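Local atomic coordinates of glucosamine-6-phosphate deaminase (Thermotoga maritima, PDB entry 1J5X), a protein that is a SIS-domain protein built as a single chain around two parallel beta-sheets with flanking helices. Residues 269-280 and 292-303. Sequence-based numbering, arbitrary orientation.
Sequences VSGMDEQEKRLR and EVGEGGDIPVSN
Glu-292 reaches across to the helix and takes two cations on one oxygen: OE1 lies 2.9 Å from Lys-277 NZ, on the syn side, and turns its anti lone pair to Arg-280 NH1, 2.9 Å away. The planes of the guanidinium and this carboxylate are 68° apart, whereas Asp-298 approaches almost coplanar (29°) and its OD1 takes NH1 through the syn lone pair at 2.7 Å. Asp-298 OD1 is itself positioned by the Glu-292 backbone N at 2.7 Å, in a nearly straight bond (179°). Arg-280 leaves the helix with CG opposite the backbone N, and its chain, extended from CG to NE, brings NH1 to both oxygens. The contact lies within a beta-alpha-beta unit, strand 262-267, helix 273-285 and strand 289-293, tying the helix to the turn after the last strand. Buried Glu-292 OE2 also pairs with Lys-268, which forms salt bridges with Asp-273 and Glu-276 as well and so probably eases the crowding of three acids. Toward solvent the grip slackens: Lys-277 NZ still holds Gly-296 O at 2.8 Å, but exposed Ser-270 meets Asn-303 O through its backbone N in a weak, bent bond 3.3 Å long.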
loop_
_atom_site.group_PDB
_atom_site.type_symbol
_atom_site.label_atom_id
_atom_site.label_comp_id
_atom_site.label_asym_id
_atom_site.label_seq_id
_atom_site.Cartn_x
_atom_site.Cartn_y
_atom_site.Cartn_z
ATOM N N VAL A 269 16.028 -3.155 0.042
ATOM C CA VAL A 269 15.631 -4.549 -0.227
ATOM C C VAL A 269 16.891 -5.436 -0.041
ATOM O O VAL A 269 18.040 -4.948 -0.165
ATOM C CB VAL A 269 15.082 -4.790 -1.715
ATOM C CG1 VAL A 269 13.920 -3.862 -2.040
ATOM C CG2 VAL A 269 16.120 -4.614 -2.680
ATOM N N SER A 270 16.660 -6.705 0.255
ATOM C CA SER A 270 17.760 -7.646 0.537
ATOM C C SER A 270 18.858 -7.597 -0.487
ATOM O O SER A 270 18.603 -7.669 -1.669
ATOM C CB SER A 270 17.241 -9.106 0.592
ATOM O OG SER A 270 16.097 -9.213 1.420
ATOM N N GLY A 271 20.086 -7.514 -0.000
ATOM C CA GLY A 271 21.226 -7.543 -0.891
ATOM C C GLY A 271 21.677 -6.301 -1.641
ATOM O O GLY A 271 22.734 -6.366 -2.280
HETATM N N MSE A 272 20.906 -5.203 -1.584
HETATM C CA MSE A 272 21.234 -4.000 -2.342
HETATM C C MSE A 272 21.738 -2.843 -1.560
HETATM O O MSE A 272 21.701 -1.713 -2.023
HETATM C CB MSE A 272 20.005 -3.608 -3.164
HETATM C CG MSE A 272 19.745 -4.689 -4.178
HETATM SE SE MSE A 272 18.375 -4.046 -5.442
HETATM C CE MSE A 272 19.438 -2.775 -6.312
ATOM N N ASP A 273 22.286 -3.103 -0.384
ATOM C CA ASP A 273 22.768 -2.008 0.405
ATOM C C ASP A 273 23.802 -1.155 -0.378
ATOM O O ASP A 273 23.783 0.073 -0.310
ATOM C CB ASP A 273 23.419 -2.497 1.697
ATOM C CG ASP A 273 23.778 -1.348 2.628
ATOM O OD1 ASP A 273 22.890 -0.580 3.024
ATOM O OD2 ASP A 273 24.977 -1.192 2.962
ATOM N N GLU A 274 24.675 -1.806 -1.115
ATOM C CA GLU A 274 25.685 -1.055 -1.856
ATOM C C GLU A 274 25.093 -0.076 -2.878
ATOM O O GLU A 274 25.504 1.108 -2.954
ATOM C CB GLU A 274 26.624 -1.992 -2.589
ATOM C CG GLU A 274 27.756 -1.238 -3.226
ATOM C CD GLU A 274 28.473 -2.076 -4.281
ATOM O OE1 GLU A 274 28.293 -1.797 -5.496
ATOM O OE2 GLU A 274 29.194 -3.029 -3.898
ATOM N N GLN A 275 24.162 -0.581 -3.676
ATOM C CA GLN A 275 23.537 0.283 -4.665
ATOM C C GLN A 275 22.725 1.386 -3.994
ATOM O O GLN A 275 22.700 2.504 -4.493
ATOM C CB GLN A 275 22.641 -0.554 -5.615
ATOM C CG GLN A 275 23.345 -1.602 -6.464
ATOM C CD GLN A 275 24.045 -2.745 -5.677
ATOM O OE1 GLN A 275 23.540 -3.244 -4.643
ATOM N NE2 GLN A 275 25.212 -3.183 -6.189
ATOM N N GLU A 276 22.055 1.070 -2.878
ATOM C CA GLU A 276 21.216 2.012 -2.178
ATOM C C GLU A 276 22.052 3.101 -1.535
ATOM O O GLU A 276 21.695 4.267 -1.594
ATOM C CB GLU A 276 20.333 1.307 -1.114
ATOM C CG GLU A 276 19.181 0.495 -1.733
ATOM C CD GLU A 276 18.694 -0.685 -0.890
ATOM O OE1 GLU A 276 19.194 -0.893 0.250
ATOM O OE2 GLU A 276 17.812 -1.439 -1.394
ATOM N N LYS A 277 23.167 2.714 -0.936
ATOM C CA LYS A 277 23.980 3.732 -0.310
ATOM C C LYS A 277 24.596 4.655 -1.369
ATOM O O LYS A 277 24.706 5.877 -1.140
ATOM C CB LYS A 277 25.043 3.055 0.576
ATOM C CG LYS A 277 24.389 2.421 1.847
ATOM C CD LYS A 277 23.780 3.551 2.699
ATOM C CE LYS A 277 23.669 3.241 4.185
ATOM N NZ LYS A 277 22.490 2.463 4.542
ATOM N N ARG A 278 24.980 4.091 -2.508
ATOM C CA ARG A 278 25.564 4.889 -3.579
ATOM C C ARG A 278 24.527 5.901 -4.072
ATOM O O ARG A 278 24.842 7.078 -4.270
ATOM C CB ARG A 278 26.001 4.034 -4.747
ATOM C CG ARG A 278 27.205 3.185 -4.515
ATOM C CD ARG A 278 27.594 2.512 -5.828
ATOM N NE ARG A 278 28.739 1.614 -5.677
ATOM C CZ ARG A 278 29.396 1.055 -6.699
ATOM N NH1 ARG A 278 29.015 1.296 -7.958
ATOM N NH2 ARG A 278 30.453 0.273 -6.468
ATOM N N LEU A 279 23.276 5.462 -4.244
ATOM C CA LEU A 279 22.229 6.384 -4.723
ATOM C C LEU A 279 21.935 7.479 -3.662
ATOM O O LEU A 279 21.747 8.643 -3.985
ATOM C CB LEU A 279 20.938 5.579 -5.027
ATOM C CG LEU A 279 19.737 6.398 -5.497
ATOM C CD1 LEU A 279 20.146 7.250 -6.729
ATOM C CD2 LEU A 279 18.553 5.405 -5.808
ATOM N N ARG A 280 21.871 7.078 -2.396
ATOM C CA ARG A 280 21.657 8.011 -1.316
ATOM C C ARG A 280 22.718 9.125 -1.367
ATOM O O ARG A 280 22.359 10.314 -1.360
ATOM C CB ARG A 280 21.768 7.292 0.037
ATOM C CG ARG A 280 21.776 8.245 1.221
ATOM C CD ARG A 280 21.638 7.529 2.563
ATOM N NE ARG A 280 21.531 8.529 3.628
ATOM C CZ ARG A 280 20.807 8.413 4.737
ATOM N NH1 ARG A 280 20.079 7.330 4.992
ATOM N NH2 ARG A 280 20.804 9.412 5.607
ATOM N N GLU A 292 16.326 6.148 4.789
ATOM C CA GLU A 292 16.157 4.753 4.378
ATOM C C GLU A 292 15.287 3.976 5.337
ATOM O O GLU A 292 15.457 4.038 6.568
ATOM C CB GLU A 292 17.505 4.035 4.283
ATOM C CG GLU A 292 18.377 4.451 3.131
ATOM C CD GLU A 292 19.814 3.939 3.304
ATOM O OE1 GLU A 292 20.631 4.641 3.947
ATOM O OE2 GLU A 292 20.130 2.851 2.785
ATOM N N VAL A 293 14.363 3.196 4.779
ATOM C CA VAL A 293 13.487 2.360 5.588
ATOM C C VAL A 293 13.972 0.939 5.373
ATOM O O VAL A 293 13.965 0.465 4.243
ATOM C CB VAL A 293 12.011 2.421 5.079
ATOM C CG1 VAL A 293 11.130 1.399 5.841
ATOM C CG2 VAL A 293 11.501 3.881 5.239
ATOM N N GLY A 294 14.353 0.257 6.447
ATOM C CA GLY A 294 14.867 -1.119 6.298
ATOM C C GLY A 294 16.142 -1.293 7.174
ATOM O O GLY A 294 16.774 -0.317 7.667
ATOM N N GLU A 295 16.539 -2.556 7.346
ATOM C CA GLU A 295 17.723 -2.838 8.153
ATOM C C GLU A 295 18.919 -2.191 7.507
ATOM O O GLU A 295 19.047 -2.192 6.255
ATOM C CB GLU A 295 17.840 -4.362 8.322
ATOM C CG GLU A 295 16.900 -4.762 9.417
ATOM C CD GLU A 295 17.100 -6.191 9.904
ATOM O OE1 GLU A 295 18.180 -6.773 9.652
ATOM O OE2 GLU A 295 16.177 -6.727 10.566
ATOM N N GLY A 296 19.745 -1.531 8.331
ATOM C CA GLY A 296 20.903 -0.867 7.794
ATOM C C GLY A 296 20.542 0.573 7.403
ATOM O O GLY A 296 21.381 1.310 6.883
ATOM N N GLY A 297 19.293 0.959 7.649
ATOM C CA GLY A 297 18.865 2.307 7.332
ATOM C C GLY A 297 18.417 3.068 8.558
ATOM O O GLY A 297 18.664 2.637 9.690
ATOM N N ASP A 298 17.736 4.190 8.336
ATOM C CA ASP A 298 17.257 5.057 9.395
ATOM C C ASP A 298 16.122 4.515 10.232
ATOM O O ASP A 298 15.989 4.857 11.409
ATOM C CB ASP A 298 16.840 6.407 8.781
ATOM C CG ASP A 298 17.960 7.044 8.005
ATOM O OD1 ASP A 298 18.101 6.802 6.777
ATOM O OD2 ASP A 298 18.735 7.784 8.665
ATOM N N ILE A 299 15.251 3.717 9.622
ATOM C CA ILE A 299 14.133 3.100 10.328
ATOM C C ILE A 299 14.250 1.598 10.005
ATOM O O ILE A 299 13.810 1.101 8.951
ATOM C CB ILE A 299 12.765 3.623 9.809
ATOM C CG1 ILE A 299 12.628 5.145 10.025
ATOM C CG2 ILE A 299 11.636 2.958 10.560
ATOM C CD1 ILE A 299 11.235 5.684 9.394
ATOM N N PRO A 300 14.823 0.818 10.934
ATOM C CA PRO A 300 15.004 -0.607 10.724
ATOM C C PRO A 300 13.733 -1.396 10.662
ATOM O O PRO A 300 12.815 -1.151 11.434
ATOM C CB PRO A 300 15.843 -1.054 11.944
ATOM C CG PRO A 300 16.326 0.251 12.546
ATOM C CD PRO A 300 15.161 1.178 12.312
ATOM N N VAL A 301 13.719 -2.343 9.723
ATOM C CA VAL A 301 12.641 -3.308 9.564
ATOM C C VAL A 301 13.183 -4.305 8.548
ATOM O O VAL A 301 14.031 -3.913 7.723
ATOM C CB VAL A 301 11.344 -2.668 9.070
ATOM C CG1 VAL A 301 11.563 -2.037 7.644
ATOM C CG2 VAL A 301 10.247 -3.743 9.055
ATOM N N SER A 302 12.724 -5.564 8.594
ATOM C CA SER A 302 13.228 -6.587 7.658
ATOM C C SER A 302 13.226 -6.110 6.206
ATOM O O SER A 302 12.265 -5.484 5.768
ATOM C CB SER A 302 12.367 -7.841 7.746
ATOM O OG SER A 302 12.604 -8.752 6.682
ATOM N N ASN A 303 14.253 -6.482 5.451
ATOM C CA ASN A 303 14.313 -6.098 4.035
ATOM C C ASN A 303 13.720 -7.180 3.146
ATOM O O ASN A 303 13.805 -7.125 1.901
ATOM C CB ASN A 303 15.746 -5.773 3.610
ATOM C CG ASN A 303 16.292 -4.569 4.351
ATOM O OD1 ASN A 303 15.539 -3.634 4.655
ATOM N ND2 ASN A 303 17.592 -4.571 4.639
#